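Amidohydrolase (Brucella melitensis biovar Abortus, PDB 4F0L) is an iron-bound, metal-dependent hydrolase of the amidohydrolase family that may act as a deaminase. Local coordinates at residues 367-372 against 410-415. Numbering follows the deposited sequence.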
ATOM      1  N   ALA B 367      -3.567  17.251   4.708  1.00 16.24           N
ATOM      2  CA  ALA B 367      -3.623  17.207   6.165  1.00 16.87           C
ATOM      3  C   ALA B 367      -2.637  16.197   6.722  1.00 16.64           C
ATOM      4  O   ALA B 367      -1.931  16.471   7.680  1.00 17.21           O
ATOM      5  CB  ALA B 367      -5.039  16.877   6.641  1.00 17.18           C
ATOM      6  N   LEU B 368      -2.564  15.025   6.108  1.00 16.58           N
ATOM      7  CA  LEU B 368      -1.703  13.985   6.616  1.00 16.01           C
ATOM      8  C   LEU B 368      -0.237  14.339   6.412  1.00 15.48           C
ATOM      9  O   LEU B 368       0.583  14.134   7.309  1.00 16.01           O
ATOM     10  CB  LEU B 368      -2.026  12.663   5.935  1.00 16.56           C
ATOM     11  CG  LEU B 368      -3.308  12.023   6.473  1.00 17.57           C
ATOM     12  CD1 LEU B 368      -3.501  10.710   5.759  1.00 18.46           C
ATOM     13  CD2 LEU B 368      -3.283  11.824   7.993  1.00 18.79           C
ATOM     14  N   PHE B 369       0.080  14.869   5.246  1.00 14.20           N
ATOM     15  CA  PHE B 369       1.444  15.208   4.934  1.00 13.85           C
ATOM     16  C   PHE B 369       1.922  16.336   5.831  1.00 13.92           C
ATOM     17  O   PHE B 369       2.982  16.207   6.438  1.00 13.98           O
ATOM     18  CB  PHE B 369       1.641  15.613   3.482  1.00 13.47           C
ATOM     19  CG  PHE B 369       3.068  15.890   3.149  1.00 13.15           C
ATOM     20  CD1 PHE B 369       3.935  14.859   2.857  1.00 12.76           C
ATOM     21  CD2 PHE B 369       3.573  17.196   3.198  1.00 13.56           C
ATOM     22  CE1 PHE B 369       5.280  15.112   2.560  1.00 12.68           C
ATOM     23  CE2 PHE B 369       4.905  17.442   2.927  1.00 13.54           C
ATOM     24  CZ  PHE B 369       5.756  16.400   2.599  1.00 13.31           C
ATOM     25  N   ASP B 370       1.144  17.409   5.959  1.00 14.29           N
ATOM     26  CA  ASP B 370       1.542  18.516   6.813  1.00 14.87           C
ATOM     27  C   ASP B 370       1.705  18.024   8.241  1.00 14.85           C
ATOM     28  O   ASP B 370       2.643  18.387   8.938  1.00 15.27           O
ATOM     29  CB  ASP B 370       0.489  19.637   6.836  1.00 16.09           C
ATOM     30  CG  ASP B 370       0.555  20.560   5.648  1.00 16.48           C
ATOM     31  OD1 ASP B 370       1.576  20.617   4.903  1.00 16.81           O
ATOM     32  OD2 ASP B 370      -0.421  21.302   5.498  1.00 17.46           O
ATOM     33  N   GLY B 371       0.729  17.268   8.707  1.00 14.91           N
ATOM     34  CA  GLY B 371       0.725  16.800  10.103  1.00 15.13           C
ATOM     35  C   GLY B 371       1.949  15.957  10.421  1.00 14.49           C
ATOM     36  O   GLY B 371       2.606  16.148  11.454  1.00 15.01           O
ATOM     37  N   ALA B 372       2.286  15.043   9.509  1.00 13.47           N
ATOM     38  CA  ALA B 372       3.358  14.102   9.766  1.00 12.95           C
ATOM     39  C   ALA B 372       4.718  14.769   9.730  1.00 12.83           C
ATOM     40  O   ALA B 372       5.624  14.387  10.514  1.00 12.36           O
ATOM     41  CB  ALA B 372       3.293  12.919   8.799  1.00 12.01           C
ATOM     42  N   VAL B 410      -3.772  18.602  -4.998  1.00 19.44           N
ATOM     43  CA  VAL B 410      -4.038  17.562  -5.963  1.00 18.97           C
ATOM     44  C   VAL B 410      -2.774  16.749  -6.204  1.00 17.43           C
ATOM     45  O   VAL B 410      -2.824  15.512  -6.356  1.00 16.48           O
ATOM     46  CB  VAL B 410      -4.603  18.167  -7.280  1.00 20.07           C
ATOM     47  CG1 VAL B 410      -4.681  17.118  -8.387  1.00 20.55           C
ATOM     48  CG2 VAL B 410      -5.969  18.788  -7.014  1.00 21.32           C
ATOM     49  N   VAL B 411      -1.616  17.418  -6.185  1.00 16.63           N
ATOM     50  CA  VAL B 411      -0.349  16.689  -6.320  1.00 15.67           C
ATOM     51  C   VAL B 411      -0.158  15.699  -5.147  1.00 14.71           C
ATOM     52  O   VAL B 411       0.258  14.536  -5.364  1.00 14.19           O
ATOM     53  CB  VAL B 411       0.882  17.615  -6.423  1.00 16.12           C
ATOM     54  CG1 VAL B 411       2.157  16.772  -6.336  1.00 15.32           C
ATOM     55  CG2 VAL B 411       0.840  18.465  -7.690  1.00 16.46           C
ATOM     56  N   LEU B 412      -0.440  16.153  -3.920  1.00 14.45           N
ATOM     57  CA  LEU B 412      -0.260  15.301  -2.736  1.00 13.96           C
ATOM     58  C   LEU B 412      -1.208  14.104  -2.797  1.00 14.15           C
ATOM     59  O   LEU B 412      -0.811  12.972  -2.479  1.00 13.77           O
ATOM     60  CB  LEU B 412      -0.487  16.072  -1.442  1.00 13.73           C
ATOM     61  CG  LEU B 412       0.536  17.162  -1.122  1.00 13.82           C
ATOM     62  CD1 LEU B 412       0.141  17.973   0.128  1.00 13.68           C
ATOM     63  CD2 LEU B 412       1.948  16.576  -1.004  1.00 13.70           C
ATOM     64  N   ASP B 413      -2.460  14.354  -3.169  1.00 14.75           N
ATOM     65  CA  ASP B 413      -3.438  13.268  -3.231  1.00 15.11           C
ATOM     66  C   ASP B 413      -3.073  12.257  -4.321  1.00 14.71           C
ATOM     67  O   ASP B 413      -3.251  11.050  -4.143  1.00 14.65           O
ATOM     68  CB  ASP B 413      -4.846  13.830  -3.385  1.00 15.86           C
ATOM     69  CG  ASP B 413      -5.332  14.530  -2.123  1.00 16.58           C
ATOM     70  OD1 ASP B 413      -4.911  14.156  -1.028  1.00 16.80           O
ATOM     71  OD2 ASP B 413      -6.158  15.432  -2.218  1.00 17.52           O
ATOM     72  N   GLY B 414      -2.470  12.727  -5.403  1.00 14.88           N
ATOM     73  CA  GLY B 414      -2.062  11.850  -6.504  1.00 14.49           C
ATOM     74  C   GLY B 414      -0.905  10.988  -6.099  1.00 13.92           C
ATOM     75  O   GLY B 414      -0.843   9.782  -6.373  1.00 14.01           O
ATOM     76  N   TRP B 415      -0.003  11.596  -5.370  1.00 14.09           N
ATOM     77  CA  TRP B 415       1.151  10.930  -4.837  1.00 13.81           C
ATOM     78  C   TRP B 415       0.762   9.883  -3.857  1.00 13.68           C
ATOM     79  O   TRP B 415       1.211   8.745  -3.945  1.00 14.22           O
ATOM     80  CB  TRP B 415       2.024  11.961  -4.133  1.00 14.29           C
ATOM     81  CG  TRP B 415       3.297  11.459  -3.526  1.00 14.11           C
ATOM     82  CD1 TRP B 415       4.047  10.336  -3.888  1.00 14.92           C
ATOM     83  CD2 TRP B 415       4.042  12.087  -2.455  1.00 14.44           C
ATOM     84  NE1 TRP B 415       5.161  10.233  -3.111  1.00 14.27           N
ATOM     85  CE2 TRP B 415       5.227  11.268  -2.245  1.00 14.63           C
ATOM     86  CE3 TRP B 415       3.844  13.206  -1.648  1.00 14.51           C
ATOM     87  CZ2 TRP B 415       6.169  11.580  -1.271  1.00 14.26           C
ATOM     88  CZ3 TRP B 415       4.792  13.502  -0.669  1.00 14.43           C
ATOM     89  CH2 TRP B 415       5.926  12.711  -0.495  1.00 14.25           C
TER
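The phenyl ring of Phe369 and the indole of Trp415 meet obliquely, their planes at 54° and the Phe369 ring centroid 5.8 Å from that of the six-membered ring of Trp415. Phe369 CE1 lies at the indole edge, near its plane, and Leu412 CD2, from one turn earlier on the same helix as Trp415, lies in the indole plane at its edge; toward the Phe369 ring, both Leu412 CD2 and Trp415 CZ3 come in at a slant. This helix-helix contact of an amidohydrolase TIM-barrel protein is a worked example of how two helices can be joined by a few large apolar side chains; the nearest CA atoms, those of Phe369 and Leu412, are 7.9 Å apart. In Phe369 and Trp415 alike, CG is anti to the backbone N (chi1 -177° and -179°), a setting that sends each ring into the gap between helices 364-379 and 408-417. Leu20 of strand 19-21 packs on Phe369 and Leu412, and Val58 and Met61 of strand 56-66 touch Phe369, all away from the iron site. The methyl Leu412 CD2 stands 4.4 Å from Phe369 CG, whereas the rings come nearer, with Phe369 CE1 3.6 Å from Trp415 CZ3.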